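Local atomic coordinates of regulatory protein E2 (Bovine papillomavirus type 1, PDB entry 2JEU), a protein that probably regulates viral transcription and helps start viral DNA replication, binding DNA as a dimer and making the E1 protein bind DNA more specifically. Residues 107-112 and 137-142; 116-121 and 128-133; 45-50 and 59-64. All coordinates share one frame; numbering follows the deposited sequence.

Contact 1. Residues 107-112 and 137-142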
loop_
_atom_site.group_PDB
_atom_site.type_symbol
_atom_site.label_atom_id
_atom_site.label_comp_id
_atom_site.label_asym_id
_atom_site.label_seq_id
_atom_site.Cartn_x
_atom_site.Cartn_y
_atom_site.Cartn_z
ATOM N N LYS A 107 1.980 -0.936 -7.360
ATOM C CA LYS A 107 0.567 -0.827 -7.015
ATOM C C LYS A 107 -0.048 -2.171 -6.689
ATOM O O LYS A 107 0.319 -3.187 -7.271
ATOM C CB LYS A 107 -0.233 -0.232 -8.180
ATOM C CG LYS A 107 0.061 1.205 -8.535
ATOM C CD LYS A 107 -0.539 1.533 -9.904
ATOM C CE LYS A 107 0.187 2.701 -10.583
ATOM N NZ LYS A 107 1.592 2.381 -11.001
ATOM N N ARG A 108 -0.998 -2.155 -5.760
ATOM C CA ARG A 108 -1.913 -3.275 -5.523
ATOM C C ARG A 108 -1.273 -4.553 -4.979
ATOM O O ARG A 108 -1.721 -5.655 -5.288
ATOM C CB ARG A 108 -2.760 -3.566 -6.769
ATOM C CG ARG A 108 -3.799 -2.511 -7.054
ATOM C CD ARG A 108 -4.746 -2.937 -8.157
ATOM N NE ARG A 108 -5.993 -2.172 -8.106
ATOM C CZ ARG A 108 -6.167 -0.960 -8.634
ATOM N NH1 ARG A 108 -5.170 -0.346 -9.267
ATOM N NH2 ARG A 108 -7.342 -0.357 -8.522
ATOM N N CYS A 109 -0.231 -4.405 -4.173
ATOM C CA CYS A 109 0.306 -5.540 -3.437
ATOM C C CYS A 109 0.769 -5.124 -2.053
ATOM O O CYS A 109 1.063 -3.949 -1.804
ATOM C CB CYS A 109 1.430 -6.244 -4.208
ATOM S SG CYS A 109 3.028 -5.395 -4.226
ATOM N N PHE A 110 0.813 -6.101 -1.158
ATOM C CA PHE A 110 1.271 -5.877 0.197
ATOM C C PHE A 110 2.764 -6.044 0.285
ATOM O O PHE A 110 3.368 -6.768 -0.502
ATOM C CB PHE A 110 0.542 -6.796 1.162
ATOM C CG PHE A 110 -0.940 -6.605 1.138
ATOM C CD1 PHE A 110 -1.750 -7.457 0.393
ATOM C CD2 PHE A 110 -1.525 -5.537 1.814
ATOM C CE1 PHE A 110 -3.134 -7.268 0.344
ATOM C CE2 PHE A 110 -2.900 -5.339 1.772
ATOM C CZ PHE A 110 -3.709 -6.207 1.034
ATOM N N LYS A 111 3.356 -5.333 1.236
ATOM C CA LYS A 111 4.805 -5.250 1.363
ATOM C C LYS A 111 5.217 -4.833 2.761
ATOM O O LYS A 111 4.590 -3.964 3.363
ATOM C CB LYS A 111 5.388 -4.273 0.335
ATOM C CG LYS A 111 4.562 -3.028 0.062
ATOM C CD LYS A 111 4.776 -2.569 -1.365
ATOM C CE LYS A 111 3.601 -1.751 -1.864
ATOM N NZ LYS A 111 3.482 -1.797 -3.343
ATOM N N LYS A 112 6.267 -5.462 3.271
ATOM C CA LYS A 112 6.858 -5.061 4.542
ATOM C C LYS A 112 8.370 -5.262 4.526
ATOM O O LYS A 112 8.894 -5.967 3.662
ATOM C CB LYS A 112 6.185 -5.764 5.733
ATOM C CG LYS A 112 6.080 -7.279 5.650
ATOM C CD LYS A 112 5.063 -7.780 6.665
ATOM C CE LYS A 112 5.159 -9.277 6.863
ATOM N NZ LYS A 112 4.080 -9.766 7.763
ATOM N N LEU A 137 7.499 -8.572 -0.871
ATOM C CA LEU A 137 6.246 -8.210 -1.532
ATOM C C LEU A 137 5.320 -9.414 -1.611
ATOM O O LEU A 137 5.765 -10.537 -1.871
ATOM C CB LEU A 137 6.495 -7.638 -2.934
ATOM C CG LEU A 137 7.472 -6.465 -3.106
ATOM C CD1 LEU A 137 7.697 -6.143 -4.570
ATOM C CD2 LEU A 137 6.993 -5.240 -2.400
ATOM N N TYR A 138 4.030 -9.165 -1.391
ATOM C CA TYR A 138 3.019 -10.214 -1.336
ATOM C C TYR A 138 1.975 -9.986 -2.417
ATOM O O TYR A 138 1.147 -9.086 -2.311
ATOM C CB TYR A 138 2.385 -10.244 0.049
ATOM C CG TYR A 138 3.389 -10.478 1.153
ATOM C CD1 TYR A 138 4.154 -9.426 1.669
ATOM C CD2 TYR A 138 3.582 -11.751 1.678
ATOM C CE1 TYR A 138 5.084 -9.642 2.684
ATOM C CE2 TYR A 138 4.505 -11.980 2.695
ATOM C CZ TYR A 138 5.250 -10.923 3.192
ATOM O OH TYR A 138 6.159 -11.157 4.195
ATOM N N MET A 139 2.015 -10.820 -3.453
ATOM C CA MET A 139 1.284 -10.552 -4.688
ATOM C C MET A 139 0.187 -11.538 -5.026
ATOM O O MET A 139 0.357 -12.750 -4.929
ATOM C CB MET A 139 2.254 -10.491 -5.861
ATOM C CG MET A 139 3.177 -9.309 -5.826
ATOM S SD MET A 139 4.566 -9.573 -6.919
ATOM C CE MET A 139 5.523 -8.112 -6.534
ATOM N N ARG A 140 -0.939 -10.981 -5.447
ATOM C CA ARG A 140 -2.059 -11.758 -5.944
ATOM C C ARG A 140 -1.731 -12.119 -7.383
ATOM O O ARG A 140 -1.551 -11.242 -8.226
ATOM C CB ARG A 140 -3.340 -10.926 -5.887
ATOM C CG ARG A 140 -4.625 -11.704 -6.042
ATOM C CD ARG A 140 -5.772 -10.763 -6.398
ATOM N NE ARG A 140 -7.085 -11.413 -6.340
ATOM C CZ ARG A 140 -8.049 -11.104 -5.472
ATOM N NH1 ARG A 140 -7.865 -10.149 -4.562
ATOM N NH2 ARG A 140 -9.203 -11.756 -5.508
ATOM N N THR A 141 -1.619 -13.413 -7.651
ATOM C CA THR A 141 -1.406 -13.900 -9.007
ATOM C C THR A 141 -2.459 -14.965 -9.288
ATOM O O THR A 141 -3.228 -15.319 -8.391
ATOM C CB THR A 141 0.023 -14.454 -9.192
ATOM O OG1 THR A 141 0.919 -13.765 -8.308
ATOM C CG2 THR A 141 0.492 -14.272 -10.640
ATOM N N GLU A 142 -2.507 -15.453 -10.526
ATOM C CA GLU A 142 -3.485 -16.469 -10.931
ATOM C C GLU A 142 -3.352 -17.756 -10.097
ATOM O O GLU A 142 -4.336 -18.455 -9.859
ATOM C CB GLU A 142 -3.357 -16.763 -12.430
ATOM C CG GLU A 142 -4.560 -17.478 -13.043
ATOM C CD GLU A 142 -5.681 -16.544 -13.492
ATOM O OE1 GLU A 142 -5.503 -15.307 -13.439
ATOM O OE2 GLU A 142 -6.746 -17.061 -13.910
#
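The first torsions of K112 and Y138 help bring their side chains together across the strands. K112 has CG between its backbone N and carbonyl carbon (chi1 52°) and is extended beyond. Y138 has CG anti to its carbonyl carbon (chi1 -58°). The lysine chain thus runs obliquely past the phenol end of the ring, with K112 CE 3.4 Å from Y138 OH. K111 CB meets L137 CD2 on the other face of the sheet.

F110 and Y138 form an antiparallel hydrogen-bonded pair. Y138 N donates to F110 O at 2.6 Å, and F110 N donates to Y138 O at 3.2 Å. F110 O and K111 N lie at the edge of the Y138 ring. Before the pair, C109 CB packs on M139 CG at 3.9 Å.

F110 carries its ring to helix 62-83, touching M75, L79 and L82. W92 and F87 meet the Y138 ring edge-to-face. K112 NZ is bound by E90 and P91 O, and K111 NZ by S104 O.

The contact closes the open end of the hairpin of strands 110-121 and 128-141. K111 lays its chain on L137 and K112 passes the phenol end of Y138, while their ammonium groups find partners elsewhere in the transactivation domain.

Contact 2. Residues 116-121 and 128-133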
loop_
_atom_site.group_PDB
_atom_site.type_symbol
_atom_site.label_atom_id
_atom_site.label_comp_id
_atom_site.label_asym_id
_atom_site.label_seq_id
_atom_site.Cartn_x
_atom_site.Cartn_y
_atom_site.Cartn_z
ATOM N N VAL A 116 15.442 2.875 2.701
ATOM C CA VAL A 116 15.518 3.991 1.772
ATOM C C VAL A 116 16.733 3.864 0.848
ATOM O O VAL A 116 17.795 3.362 1.236
ATOM C CB VAL A 116 15.509 5.348 2.511
ATOM C CG1 VAL A 116 15.460 6.491 1.521
ATOM C CG2 VAL A 116 14.318 5.434 3.464
ATOM N N VAL A 117 16.541 4.302 -0.388
ATOM C CA VAL A 117 17.575 4.281 -1.405
ATOM C C VAL A 117 17.724 5.694 -1.949
ATOM O O VAL A 117 16.730 6.372 -2.247
ATOM C CB VAL A 117 17.236 3.282 -2.531
ATOM C CG1 VAL A 117 18.030 3.586 -3.793
ATOM C CG2 VAL A 117 17.517 1.868 -2.067
ATOM N N GLU A 118 18.972 6.131 -2.070
ATOM C CA GLU A 118 19.268 7.493 -2.438
ATOM C C GLU A 118 19.819 7.559 -3.852
ATOM O O GLU A 118 20.872 6.990 -4.148
ATOM C CB GLU A 118 20.247 8.074 -1.431
ATOM C CG GLU A 118 20.807 9.415 -1.794
ATOM C CD GLU A 118 21.516 10.042 -0.630
ATOM O OE1 GLU A 118 20.819 10.591 0.252
ATOM O OE2 GLU A 118 22.763 9.974 -0.594
ATOM N N VAL A 119 19.089 8.244 -4.725
ATOM C CA VAL A 119 19.532 8.466 -6.097
ATOM C C VAL A 119 20.009 9.905 -6.247
ATOM O O VAL A 119 19.257 10.853 -6.030
ATOM C CB VAL A 119 18.420 8.153 -7.133
ATOM C CG1 VAL A 119 18.875 8.506 -8.543
ATOM C CG2 VAL A 119 18.032 6.695 -7.070
ATOM N N GLU A 120 21.272 10.053 -6.611
ATOM C CA GLU A 120 21.842 11.359 -6.835
ATOM C C GLU A 120 22.006 11.573 -8.329
ATOM O O GLU A 120 22.510 10.702 -9.033
ATOM C CB GLU A 120 23.185 11.467 -6.132
ATOM C CG GLU A 120 23.698 12.874 -6.025
ATOM C CD GLU A 120 25.146 12.908 -5.610
ATOM O OE1 GLU A 120 26.021 12.816 -6.501
ATOM O OE2 GLU A 120 25.403 13.024 -4.393
ATOM N N PHE A 121 21.574 12.738 -8.803
ATOM C CA PHE A 121 21.643 13.067 -10.222
ATOM C C PHE A 121 22.778 14.030 -10.523
ATOM O O PHE A 121 23.122 14.882 -9.695
ATOM C CB PHE A 121 20.321 13.669 -10.697
ATOM C CG PHE A 121 19.129 12.799 -10.422
ATOM C CD1 PHE A 121 18.287 13.075 -9.350
ATOM C CD2 PHE A 121 18.853 11.689 -11.234
ATOM C CE1 PHE A 121 17.182 12.266 -9.088
ATOM C CE2 PHE A 121 17.757 10.868 -10.985
ATOM C CZ PHE A 121 16.915 11.156 -9.914
ATOM N N THR A 128 18.978 15.097 -5.075
ATOM C CA THR A 128 18.957 13.776 -4.490
ATOM C C THR A 128 17.515 13.375 -4.210
ATOM O O THR A 128 16.767 14.101 -3.555
ATOM C CB THR A 128 19.803 13.750 -3.192
ATOM O OG1 THR A 128 21.196 13.692 -3.532
ATOM C CG2 THR A 128 19.450 12.559 -2.311
ATOM N N ASN A 129 17.124 12.218 -4.730
ATOM C CA ASN A 129 15.816 11.668 -4.433
ATOM C C ASN A 129 15.900 10.452 -3.534
ATOM O O ASN A 129 16.883 9.716 -3.565
ATOM C CB ASN A 129 15.075 11.326 -5.719
ATOM C CG ASN A 129 14.587 12.556 -6.453
ATOM O OD1 ASN A 129 15.232 13.618 -6.424
ATOM N ND2 ASN A 129 13.441 12.424 -7.121
ATOM N N TRP A 130 14.863 10.265 -2.726
ATOM C CA TRP A 130 14.755 9.104 -1.864
ATOM C C TRP A 130 13.612 8.230 -2.343
ATOM O O TRP A 130 12.514 8.726 -2.614
ATOM C CB TRP A 130 14.540 9.509 -0.398
ATOM C CG TRP A 130 15.790 9.981 0.319
ATOM C CD1 TRP A 130 17.081 9.822 -0.089
ATOM C CD2 TRP A 130 15.853 10.655 1.586
ATOM N NE1 TRP A 130 17.946 10.371 0.827
ATOM C CE2 TRP A 130 17.219 10.886 1.868
ATOM C CE3 TRP A 130 14.886 11.093 2.509
ATOM C CZ2 TRP A 130 17.648 11.536 3.036
ATOM C CZ3 TRP A 130 15.313 11.740 3.669
ATOM C CH2 TRP A 130 16.684 11.954 3.920
ATOM N N TYR A 131 13.892 6.932 -2.459
ATOM C CA TYR A 131 12.904 5.941 -2.863
ATOM C C TYR A 131 12.841 4.872 -1.801
ATOM O O TYR A 131 13.851 4.560 -1.164
ATOM C CB TYR A 131 13.283 5.310 -4.205
ATOM C CG TYR A 131 13.364 6.315 -5.324
ATOM C CD1 TYR A 131 14.572 6.960 -5.623
ATOM C CD2 TYR A 131 12.234 6.645 -6.070
ATOM C CE1 TYR A 131 14.647 7.905 -6.643
ATOM C CE2 TYR A 131 12.300 7.590 -7.098
ATOM C CZ TYR A 131 13.505 8.216 -7.374
ATOM O OH TYR A 131 13.569 9.148 -8.380
ATOM N N THR A 132 11.657 4.306 -1.607
ATOM C CA THR A 132 11.507 3.230 -0.649
ATOM C C THR A 132 11.473 1.855 -1.324
ATOM O O THR A 132 10.546 1.535 -2.079
ATOM C CB THR A 132 10.278 3.464 0.225
ATOM O OG1 THR A 132 10.365 4.779 0.775
ATOM C CG2 THR A 132 10.225 2.456 1.362
ATOM N N VAL A 133 12.504 1.054 -1.070
ATOM C CA VAL A 133 12.453 -0.353 -1.444
ATOM C C VAL A 133 11.854 -1.132 -0.286
ATOM O O VAL A 133 12.144 -0.857 0.878
ATOM C CB VAL A 133 13.827 -0.972 -1.755
ATOM C CG1 VAL A 133 13.688 -1.959 -2.888
ATOM C CG2 VAL A 133 14.847 0.076 -2.119
#
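E118 and W130 face each other across a non-hydrogen-bonded pair and join through their side chains. W130 NE1 donates to E118 OE1 at 2.9 Å, and the bond is nearly straight (169°). The carboxylate uses its anti lone pair. It lies almost coplanar with the indole, the two planes being 6° apart. The glutamate chain is extended, with CG anti to the backbone N (chi1 171°), and it runs beside the indole in the same direction.

Neighbours on the same face frame this pair. V116 CG1 sits over one face of the indole, 4.1 Å from the centroid of the W130 five-membered ring, as a CH-pi contact. T128 CG2 packs against E118 CG at 3.5 Å. T128 OG1 is bound to A125 O in the turn.

The other face carries V117, V119, F121, N129, Y131 and V133. V119 CG2 touches Y131 CE1 at 3.6 Å. F121 turns its ring edge to the N129 side chain. Helix 173-180 meets this face, with E176 bound to Y131 OH and A177 and F180 touching F121.

Between the two faces runs the backbone of an antiparallel hairpin. V117 pairs with Y131 and V119 with N129, two hydrogen bonds each; V119 N to N129 O is 2.9 Å. The backbones of E118 and E120 hydrogen-bond to R189 and S187 of strand 185-189, so the hairpin is continuous with the larger sheet.

The coplanar bond would limit rotation of the indole and the carboxylate. The two faces differ: one carries this polar cross-strand link near solvent, the other packs in part against helix 173-180.

Contact 3. Residues 45-50 and 59-64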
loop_
_atom_site.group_PDB
_atom_site.type_symbol
_atom_site.label_atom_id
_atom_site.label_comp_id
_atom_site.label_asym_id
_atom_site.label_seq_id
_atom_site.Cartn_x
_atom_site.Cartn_y
_atom_site.Cartn_z
ATOM N N ALA A 45 -25.643 4.550 1.368
ATOM C CA ALA A 45 -27.054 4.223 1.312
ATOM C C ALA A 45 -27.895 5.362 1.863
ATOM O O ALA A 45 -29.000 5.605 1.387
ATOM C CB ALA A 45 -27.325 2.941 2.085
ATOM N N ALA A 46 -27.368 6.050 2.872
ATOM C CA ALA A 46 -28.050 7.188 3.470
ATOM C C ALA A 46 -28.147 8.353 2.483
ATOM O O ALA A 46 -29.202 8.983 2.365
ATOM C CB ALA A 46 -27.357 7.613 4.760
ATOM N N ARG A 47 -27.061 8.621 1.760
ATOM C CA ARG A 47 -27.056 9.708 0.768
ATOM C C ARG A 47 -28.047 9.452 -0.353
ATOM O O ARG A 47 -28.714 10.380 -0.825
ATOM C CB ARG A 47 -25.660 9.953 0.184
ATOM C CG ARG A 47 -24.717 10.687 1.109
ATOM C CD ARG A 47 -25.152 12.122 1.344
ATOM N NE ARG A 47 -24.575 13.058 0.379
ATOM C CZ ARG A 47 -24.735 14.384 0.424
ATOM N NH1 ARG A 47 -25.457 14.943 1.387
ATOM N NH2 ARG A 47 -24.174 15.156 -0.498
ATOM N N LYS A 48 -28.139 8.189 -0.765
ATOM C CA LYS A 48 -29.046 7.776 -1.832
ATOM C C LYS A 48 -30.512 7.704 -1.389
ATOM O O LYS A 48 -31.371 7.241 -2.138
ATOM C CB LYS A 48 -28.579 6.450 -2.447
ATOM C CG LYS A 48 -27.273 6.565 -3.239
ATOM C CD LYS A 48 -27.307 7.791 -4.147
ATOM C CE LYS A 48 -26.157 7.812 -5.125
ATOM N NZ LYS A 48 -26.345 8.932 -6.094
ATOM N N LYS A 49 -30.783 8.166 -0.169
ATOM C CA LYS A 49 -32.138 8.354 0.322
ATOM C C LYS A 49 -32.325 9.831 0.618
ATOM O O LYS A 49 -33.367 10.262 1.132
ATOM C CB LYS A 49 -32.380 7.526 1.582
ATOM C CG LYS A 49 -32.119 6.058 1.395
ATOM C CD LYS A 49 -32.638 5.241 2.550
ATOM C CE LYS A 49 -31.888 3.921 2.622
ATOM N NZ LYS A 49 -32.829 2.767 2.685
ATOM N N GLY A 50 -31.302 10.606 0.285
ATOM C CA GLY A 50 -31.333 12.042 0.490
ATOM C C GLY A 50 -31.041 12.464 1.914
ATOM O O GLY A 50 -31.346 13.592 2.292
ATOM N N VAL A 59 -23.370 13.877 6.385
ATOM C CA VAL A 59 -22.960 12.690 5.648
ATOM C C VAL A 59 -22.136 13.126 4.418
ATOM O O VAL A 59 -22.578 13.991 3.651
ATOM C CB VAL A 59 -24.196 11.842 5.226
ATOM C CG1 VAL A 59 -23.780 10.579 4.485
ATOM C CG2 VAL A 59 -25.026 11.469 6.437
ATOM N N PRO A 60 -20.940 12.531 4.222
ATOM C CA PRO A 60 -20.130 12.887 3.055
ATOM C C PRO A 60 -20.889 12.617 1.769
ATOM O O PRO A 60 -21.764 11.765 1.741
ATOM C CB PRO A 60 -18.937 11.930 3.142
ATOM C CG PRO A 60 -18.858 11.526 4.547
ATOM C CD PRO A 60 -20.282 11.500 5.044
ATOM N N HIS A 61 -20.544 13.334 0.711
ATOM C CA HIS A 61 -21.114 13.085 -0.600
ATOM C C HIS A 61 -20.985 11.612 -0.974
ATOM O O HIS A 61 -19.989 10.967 -0.642
ATOM C CB HIS A 61 -20.411 13.937 -1.648
ATOM C CG HIS A 61 -21.162 14.026 -2.934
ATOM N ND1 HIS A 61 -22.046 15.048 -3.207
ATOM C CD2 HIS A 61 -21.182 13.208 -4.012
ATOM C CE1 HIS A 61 -22.564 14.864 -4.409
ATOM N NE2 HIS A 61 -22.059 13.754 -4.917
ATOM N N SER A 62 -22.001 11.098 -1.666
ATOM C CA SER A 62 -22.056 9.702 -2.084
ATOM C C SER A 62 -20.816 9.256 -2.838
ATOM O O SER A 62 -20.373 8.119 -2.668
ATOM C CB SER A 62 -23.301 9.436 -2.930
ATOM O OG SER A 62 -23.322 10.262 -4.077
ATOM N N VAL A 63 -20.249 10.130 -3.664
ATOM C CA VAL A 63 -19.089 9.727 -4.456
ATOM C C VAL A 63 -17.874 9.463 -3.561
ATOM O O VAL A 63 -17.029 8.616 -3.884
ATOM C CB VAL A 63 -18.757 10.710 -5.623
ATOM C CG1 VAL A 63 -17.974 11.925 -5.139
ATOM C CG2 VAL A 63 -17.964 9.991 -6.706
ATOM N N VAL A 64 -17.806 10.174 -2.435
ATOM C CA VAL A 64 -16.759 9.954 -1.435
ATOM C C VAL A 64 -17.003 8.641 -0.660
ATOM O O VAL A 64 -16.083 7.840 -0.481
ATOM C CB VAL A 64 -16.614 11.173 -0.476
ATOM C CG1 VAL A 64 -15.577 10.903 0.608
ATOM C CG2 VAL A 64 -16.241 12.424 -1.263
#
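R47 makes most of the contact with residues 59-62, and its apolar part comes first. R47 CG meets V59 CG1 at 3.5 Å, and the two side chains slide past each other in opposite directions. The same carbon packs on a backbone carbonyl, with P60 O 3.2 Å from R47 CG. R47 CB also touches S62 CB at 3.9 Å. V59 reaches on to L43, one turn earlier on helix 26-47.

The polar neighbours of R47 are mostly backbone atoms. The arginine chain is bent at chi2 (-67°) and chi3 (-90°), which folds it over the 59-61 backbone. P60 O is also near R47 NE, but the angle there is poor for a hydrogen bond. V59 O sits over one face of the guanidinium, 3.6 Å above its plane and toward the rim. H61 ND1 lies at the edge of the guanidinium, 3.4 Å from R47 NH2. The imidazole is steeply turned against that group, the planes 65° apart.

K48 adds a looser approach, with K48 NZ 3.9 Å from S62 OG.

The backbone shapes both ends. A Schellman motif ends helix 26-47: G50 N bonds R47 O at 2.8 Å, V51 N bonds A46 O, and G50 has positive phi. H61 holds the N-cap position of helix 62-83.

The contact thus joins the C-terminal end of one helix to the start of the next, across the short hairpin of strands 53-54 and 57-58. Much of it is van der Waals packing of the arginine chain. The carbonyls around the guanidinium may add some electrostatic attraction.

How the contacts relate
All three contacts lie in the N-terminal transactivation domain of E2. Contact 3 comes first along the chain and joins the ends of helices 26-47 and 62-83. Contacts 1 and 2 follow and share strands 110-121 and 128-141. Both segments of contact 2 fall between the two of contact 1. Contact 1 is at the open end of that hairpin, and contact 2 is near its turn, with centres 22 Å apart. Contact 3 is 32 Å from contact 1 and 42 Å from contact 2, centre to centre, and touches neither. It lies on the opposite side of the chain's centre from contact 2. Contact 1 is nearest that centre, where F110 meets helix 62-83, so it links the helical part to the sheet.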